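Local coordinates for protein oxidoreductase, iron/ascorbate family (Shewanella oneidensis, PDB 3ON7) that probably acts as an iron(II)-dependent oxygenase that uses 2-oxoglutarate and molecular oxygen, and may form ethylene or oxidise L-arginine, at residues N178-L183 and I212-M217; D85-Y90 and R153-P158. All coordinates share one frame; numbering follows the deposited sequence.

Contact 1: residues N178-L183 and I212-M217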
loop_
_atom_site.group_PDB
_atom_site.type_symbol
_atom_site.label_atom_id
_atom_site.label_comp_id
_atom_site.label_asym_id
_atom_site.label_seq_id
_atom_site.Cartn_x
_atom_site.Cartn_y
_atom_site.Cartn_z
ATOM N N ASN B 178 -18.779 -3.445 3.199
ATOM C CA ASN B 178 -19.127 -3.667 1.792
ATOM C C ASN B 178 -20.629 -3.500 1.518
ATOM O O ASN B 178 -21.327 -2.847 2.293
ATOM C CB ASN B 178 -18.615 -5.036 1.369
ATOM C CG ASN B 178 -19.046 -6.119 2.317
ATOM O OD1 ASN B 178 -18.556 -6.171 3.432
ATOM N ND2 ASN B 178 -20.012 -6.935 1.915
ATOM N N LEU B 179 -21.115 -4.028 0.389
ATOM C CA LEU B 179 -22.521 -3.848 -0.008
ATOM C C LEU B 179 -23.407 -4.810 0.743
ATOM O O LEU B 179 -24.202 -4.377 1.568
ATOM C CB LEU B 179 -22.709 -3.984 -1.518
ATOM C CG LEU B 179 -24.002 -3.325 -2.028
ATOM C CD1 LEU B 179 -23.956 -1.818 -1.885
ATOM C CD2 LEU B 179 -24.277 -3.714 -3.472
ATOM N N ILE B 180 -23.288 -6.103 0.449
ATOM C CA ILE B 180 -23.883 -7.139 1.286
ATOM C C ILE B 180 -22.919 -8.290 1.457
ATOM O O ILE B 180 -22.044 -8.520 0.621
ATOM C CB ILE B 180 -25.245 -7.707 0.759
ATOM C CG1 ILE B 180 -25.109 -8.322 -0.638
ATOM C CG2 ILE B 180 -26.333 -6.627 0.770
ATOM C CD1 ILE B 180 -26.344 -9.102 -1.069
ATOM N N THR B 181 -23.133 -9.029 2.533
ATOM C CA THR B 181 -22.365 -10.203 2.841
ATOM C C THR B 181 -23.292 -11.418 2.932
ATOM O O THR B 181 -24.409 -11.288 3.364
ATOM C CB THR B 181 -21.614 -9.968 4.131
ATOM O OG1 THR B 181 -20.755 -8.827 3.940
ATOM C CG2 THR B 181 -20.803 -11.217 4.530
ATOM N N VAL B 182 -22.810 -12.586 2.513
ATOM C CA VAL B 182 -23.637 -13.788 2.393
ATOM C C VAL B 182 -22.921 -14.974 3.065
ATOM O O VAL B 182 -21.800 -15.310 2.677
ATOM C CB VAL B 182 -23.831 -14.106 0.891
ATOM C CG1 VAL B 182 -24.419 -15.513 0.697
ATOM C CG2 VAL B 182 -24.668 -13.007 0.223
ATOM N N LEU B 183 -23.540 -15.591 4.071
ATOM C CA LEU B 183 -22.852 -16.643 4.862
ATOM C C LEU B 183 -23.721 -17.874 5.174
ATOM O O LEU B 183 -24.650 -17.773 5.968
ATOM C CB LEU B 183 -22.333 -16.042 6.171
ATOM C CG LEU B 183 -21.777 -17.002 7.236
ATOM C CD1 LEU B 183 -20.413 -17.526 6.855
ATOM C CD2 LEU B 183 -21.701 -16.313 8.588
ATOM N N ILE B 212 -27.655 -13.169 5.579
ATOM C CA ILE B 212 -27.316 -12.061 4.712
ATOM C C ILE B 212 -27.402 -10.774 5.493
ATOM O O ILE B 212 -28.388 -10.535 6.193
ATOM C CB ILE B 212 -28.261 -11.996 3.509
ATOM C CG1 ILE B 212 -28.130 -13.279 2.668
ATOM C CG2 ILE B 212 -27.968 -10.771 2.638
ATOM C CD1 ILE B 212 -29.233 -14.249 2.901
ATOM N N ASN B 213 -26.375 -9.931 5.369
ATOM C CA ASN B 213 -26.377 -8.665 6.071
ATOM C C ASN B 213 -25.953 -7.472 5.206
ATOM O O ASN B 213 -25.170 -7.607 4.266
ATOM C CB ASN B 213 -25.575 -8.777 7.365
ATOM C CG ASN B 213 -24.072 -8.838 7.140
ATOM O OD1 ASN B 213 -23.499 -9.894 6.824
ATOM N ND2 ASN B 213 -23.411 -7.708 7.351
ATOM N N ILE B 214 -26.574 -6.333 5.498
ATOM C CA ILE B 214 -26.258 -5.030 4.918
ATOM C C ILE B 214 -24.871 -4.618 5.389
ATOM O O ILE B 214 -24.536 -4.838 6.557
ATOM C CB ILE B 214 -27.231 -3.963 5.466
ATOM C CG1 ILE B 214 -28.677 -4.296 5.106
ATOM C CG2 ILE B 214 -26.849 -2.511 4.985
ATOM C CD1 ILE B 214 -28.989 -4.369 3.598
ATOM N N GLY B 215 -24.085 -4.021 4.492
ATOM C CA GLY B 215 -22.768 -3.448 4.825
ATOM C C GLY B 215 -22.769 -1.922 4.680
ATOM O O GLY B 215 -23.711 -1.342 4.107
ATOM N N ASP B 216 -21.726 -1.268 5.208
ATOM C CA ASP B 216 -21.690 0.202 5.277
ATOM C C ASP B 216 -21.977 0.902 3.958
ATOM O O ASP B 216 -22.627 1.953 3.928
ATOM C CB ASP B 216 -20.336 0.699 5.787
ATOM C CG ASP B 216 -20.150 0.442 7.253
ATOM O OD1 ASP B 216 -21.157 0.062 7.885
ATOM O OD2 ASP B 216 -19.012 0.600 7.758
HETATM N N MSE B 217 -21.481 0.343 2.866
HETATM C CA MSE B 217 -21.706 0.969 1.573
HETATM C C MSE B 217 -23.178 0.966 1.100
HETATM O O MSE B 217 -23.585 1.893 0.411
HETATM C CB MSE B 217 -20.766 0.395 0.531
HETATM C CG MSE B 217 -19.354 0.962 0.645
HETATM SE SE MSE B 217 -18.181 0.007 -0.532
HETATM C CE MSE B 217 -16.491 0.690 0.106
#
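Thr181 and Asn213 hold the middle of this antiparallel pair, whose strands 180-183 and 212-214 run at 163° to each other. They form a hydrogen-bonded pair: Thr181 N gives its hydrogen to Asn213 O at 3.0 Å, and Asn213 N returns the bond to Thr181 O at 3.1 Å. Beyond the strands the backbone bonding goes on, with Gly215 N reaching Leu179 O at 2.9 Å. Met217 N, in the first turn of helix 216-221, meets Asn178 O at 3.2 Å. Gly215, the N-cap, faces segment 178-183 so closely that with this backbone a CB would run into Asn178 O, consistent with a glycine at this position.

The polar side chains gather on the face of Thr181 and Asn213. With CG between the backbone N and the carbonyl carbon (chi1 73°), the Asn213 amide lies alongside Thr181, its OD1 3.3 Å from Thr181 CB. Asn178 ND2 donates an almost straight bond, in its amide plane, to Thr181 OG1 at 2.9 Å. Thr181 OG1 and Asn213 ND2 also bind Asp176 OD2, and Asp176 with His174 and His231 is consistent with the family's iron-binding triad. An alanine in place of Asn213 would remove the ND2 bond to that carboxylate oxygen, keeping Thr181 OG1 as the remaining grip described here, and is likely to leave the carboxylate freer to turn.

The opposite face is apolar: beta-branched Val182 and Ile212 suit the extended backbone, and Val182 CG2 meets Ile212 CG1 at 4.2 Å. Helix 103-126 packs on this greasy side, Leu121 and Ala117 against Ile180 and Leu120 against Ile212. In the sheet, strand 180-184 lies between 210-214 and 245-252, while helix 266-277 closes over Met217, here selenomethionine.

Contact 2: residues D85-Y90 and R153-P158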
loop_
_atom_site.group_PDB
_atom_site.type_symbol
_atom_site.label_atom_id
_atom_site.label_comp_id
_atom_site.label_asym_id
_atom_site.label_seq_id
_atom_site.Cartn_x
_atom_site.Cartn_y
_atom_site.Cartn_z
ATOM N N ASP B 85 -2.719 -15.784 16.228
ATOM C CA ASP B 85 -4.150 -15.630 16.106
ATOM C C ASP B 85 -4.789 -17.018 16.219
ATOM O O ASP B 85 -4.091 -18.030 16.086
ATOM C CB ASP B 85 -4.524 -14.953 14.783
ATOM C CG ASP B 85 -5.887 -14.252 14.832
ATOM O OD1 ASP B 85 -6.622 -14.411 15.817
ATOM O OD2 ASP B 85 -6.221 -13.525 13.879
ATOM N N ILE B 86 -6.095 -17.045 16.487
ATOM C CA ILE B 86 -6.844 -18.292 16.685
ATOM C C ILE B 86 -7.495 -18.786 15.388
ATOM O O ILE B 86 -8.347 -19.669 15.414
ATOM C CB ILE B 86 -7.933 -18.141 17.789
ATOM C CG1 ILE B 86 -8.976 -17.074 17.394
ATOM C CG2 ILE B 86 -7.287 -17.830 19.117
ATOM C CD1 ILE B 86 -10.227 -17.071 18.274
ATOM N N LYS B 87 -7.100 -18.202 14.256
ATOM C CA LYS B 87 -7.637 -18.568 12.962
ATOM C C LYS B 87 -6.591 -18.412 11.861
ATOM O O LYS B 87 -5.667 -17.605 11.979
ATOM C CB LYS B 87 -8.875 -17.722 12.628
ATOM C CG LYS B 87 -8.592 -16.243 12.321
ATOM C CD LYS B 87 -9.869 -15.487 11.958
ATOM C CE LYS B 87 -9.699 -13.963 11.896
ATOM N NZ LYS B 87 -9.176 -13.360 13.170
ATOM N N GLU B 88 -6.764 -19.197 10.803
ATOM C CA GLU B 88 -5.993 -19.086 9.558
ATOM C C GLU B 88 -7.060 -19.007 8.461
ATOM O O GLU B 88 -8.218 -19.351 8.691
ATOM C CB GLU B 88 -5.042 -20.288 9.375
ATOM C CG GLU B 88 -5.766 -21.612 9.100
ATOM C CD GLU B 88 -4.893 -22.856 9.165
ATOM O OE1 GLU B 88 -3.641 -22.768 9.018
ATOM O OE2 GLU B 88 -5.483 -23.954 9.340
ATOM N N TYR B 89 -6.719 -18.492 7.294
ATOM C CA TYR B 89 -7.741 -18.320 6.286
ATOM C C TYR B 89 -7.149 -18.242 4.922
ATOM O O TYR B 89 -5.935 -18.134 4.775
ATOM C CB TYR B 89 -8.621 -17.084 6.580
ATOM C CG TYR B 89 -7.868 -15.802 6.867
ATOM C CD1 TYR B 89 -7.473 -15.472 8.159
ATOM C CD2 TYR B 89 -7.580 -14.901 5.851
ATOM C CE1 TYR B 89 -6.778 -14.280 8.429
ATOM C CE2 TYR B 89 -6.908 -13.705 6.118
ATOM C CZ TYR B 89 -6.507 -13.403 7.394
ATOM O OH TYR B 89 -5.847 -12.225 7.628
ATOM N N TYR B 90 -8.027 -18.328 3.931
ATOM C CA TYR B 90 -7.666 -18.255 2.537
ATOM C C TYR B 90 -8.590 -17.243 1.854
ATOM O O TYR B 90 -9.823 -17.306 1.997
ATOM C CB TYR B 90 -7.841 -19.622 1.886
ATOM C CG TYR B 90 -7.100 -19.778 0.604
ATOM C CD1 TYR B 90 -7.481 -19.068 -0.537
ATOM C CD2 TYR B 90 -6.003 -20.613 0.514
ATOM C CE1 TYR B 90 -6.779 -19.196 -1.719
ATOM C CE2 TYR B 90 -5.290 -20.718 -0.660
ATOM C CZ TYR B 90 -5.691 -20.036 -1.775
ATOM O OH TYR B 90 -4.981 -20.163 -2.948
ATOM N N ARG B 153 -13.841 -15.423 1.506
ATOM C CA ARG B 153 -12.874 -15.571 2.570
ATOM C C ARG B 153 -13.224 -16.911 3.219
ATOM O O ARG B 153 -14.352 -17.116 3.659
ATOM C CB ARG B 153 -13.080 -14.382 3.520
ATOM C CG ARG B 153 -12.154 -14.233 4.692
ATOM C CD ARG B 153 -12.235 -12.816 5.359
ATOM N NE ARG B 153 -10.947 -12.508 5.983
ATOM C CZ ARG B 153 -10.711 -12.307 7.282
ATOM N NH1 ARG B 153 -11.672 -12.292 8.201
ATOM N NH2 ARG B 153 -9.469 -12.079 7.664
ATOM N N ILE B 154 -12.290 -17.857 3.209
ATOM C CA ILE B 154 -12.518 -19.160 3.830
ATOM C C ILE B 154 -11.768 -19.171 5.152
ATOM O O ILE B 154 -10.540 -19.157 5.160
ATOM C CB ILE B 154 -12.066 -20.291 2.896
ATOM C CG1 ILE B 154 -12.754 -20.106 1.545
ATOM C CG2 ILE B 154 -12.358 -21.718 3.513
ATOM C CD1 ILE B 154 -12.540 -21.189 0.544
ATOM N N LEU B 155 -12.525 -19.163 6.263
ATOM C CA LEU B 155 -11.953 -19.068 7.606
ATOM C C LEU B 155 -11.851 -20.440 8.254
ATOM O O LEU B 155 -12.775 -21.252 8.142
ATOM C CB LEU B 155 -12.822 -18.164 8.487
ATOM C CG LEU B 155 -12.568 -16.668 8.300
ATOM C CD1 LEU B 155 -11.544 -16.180 9.292
ATOM C CD2 LEU B 155 -12.102 -16.365 6.879
ATOM N N HIS B 156 -10.726 -20.696 8.931
ATOM C CA HIS B 156 -10.545 -21.919 9.699
ATOM C C HIS B 156 -10.018 -21.624 11.098
ATOM O O HIS B 156 -8.922 -21.108 11.243
ATOM C CB HIS B 156 -9.606 -22.896 9.012
ATOM C CG HIS B 156 -9.317 -24.122 9.834
ATOM N ND1 HIS B 156 -8.037 -24.550 10.119
ATOM C CD2 HIS B 156 -10.150 -25.001 10.443
ATOM C CE1 HIS B 156 -8.097 -25.648 10.858
ATOM N NE2 HIS B 156 -9.369 -25.941 11.066
ATOM N N TYR B 157 -10.829 -21.941 12.108
ATOM C CA TYR B 157 -10.414 -21.922 13.486
ATOM C C TYR B 157 -9.958 -23.301 13.870
ATOM O O TYR B 157 -10.787 -24.192 14.014
ATOM C CB TYR B 157 -11.571 -21.531 14.390
ATOM C CG TYR B 157 -12.074 -20.140 14.148
ATOM C CD1 TYR B 157 -13.035 -19.882 13.168
ATOM C CD2 TYR B 157 -11.592 -19.080 14.902
ATOM C CE1 TYR B 157 -13.498 -18.601 12.954
ATOM C CE2 TYR B 157 -12.043 -17.794 14.687
ATOM C CZ TYR B 157 -12.991 -17.558 13.716
ATOM O OH TYR B 157 -13.434 -16.285 13.536
ATOM N N PRO B 158 -8.645 -23.490 14.061
ATOM C CA PRO B 158 -8.159 -24.822 14.444
ATOM C C PRO B 158 -8.541 -25.262 15.863
ATOM O O PRO B 158 -8.805 -24.421 16.731
ATOM C CB PRO B 158 -6.624 -24.691 14.347
ATOM C CG PRO B 158 -6.375 -23.464 13.514
ATOM C CD PRO B 158 -7.537 -22.549 13.809
HETATM O O HOH W 1 -8.849 -21.620 17.174
HETATM O O HOH W 2 -12.255 -14.043 14.010
#
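Glu88 with His156 and Tyr90 with Ile154 form the two hydrogen-bonded pairs of an antiparallel ribbon, strands 88-90 and 153-157 lying at 159°, and the bond from Ile154 N to Tyr90 O is virtually straight at 2.8 Å. Above the first pair, the Glu88 carboxylate and the imidazole of His156 lie side by side and nearly coplanar. His156 ND1 donates in its ring plane to the anti lone pair of Glu88 OE2 at 2.7 Å, which fixes the turn of the ring. Glu88 OE1 is taken by Lys56 and His156 NE2 by Ser244, so both polar ends of each group are engaged.

On the other face, the long chain of Arg153, with CG anti to the backbone N (chi1 -177°), carries its guanidinium over the ring of Tyr89, the two planes inclined at 57°. This is a cation-pi contact, Arg153 CZ standing 4.2 Å from the ring centroid and NH2 over one ring face toward its rim. Toward the start of segment 85-90 and the end of 153-158, Lys87 CB sits over the Tyr157 ring in a CH-pi contact, while Lys87 NZ makes a salt bridge with Asp85 OD2 at 3.0 Å. A water donates to both Ile86 O and Pro158 O, linking the two segments where direct backbone bonding has ended.

Strand 88-92 is flanked by 151-157 and 68-70, and 151-157 in turn by 245-252. Trp47 and Phe51 of helix 37-51 cover the face of Ile154 and His156, whereas on the Tyr89 side Glu272 of the second subunit binds both Arg153 NH2 and Tyr89 OH, making this face part of the subunit interface.

In the fold
From the N terminus, strands 6-8 and 27-31 lay down one end of the large mixed sheet before the chain crosses to the other. Contact 2 then closes a mostly helical loop of 62 residues, joining strand 88-92 to 151-157. After it, contact 1 closes a shorter, helix-free loop of 28 residues between strands 180-184 and 210-214. The two loops follow in series, neither nested nor crossed, and their centres stand about 20 Å apart. Strand 245-252, arriving last, slots between 180-184 and 151-157 and unites both pairs in one sheet. Helix 103-126, carried in the loop of contact 2, packs against contact 1.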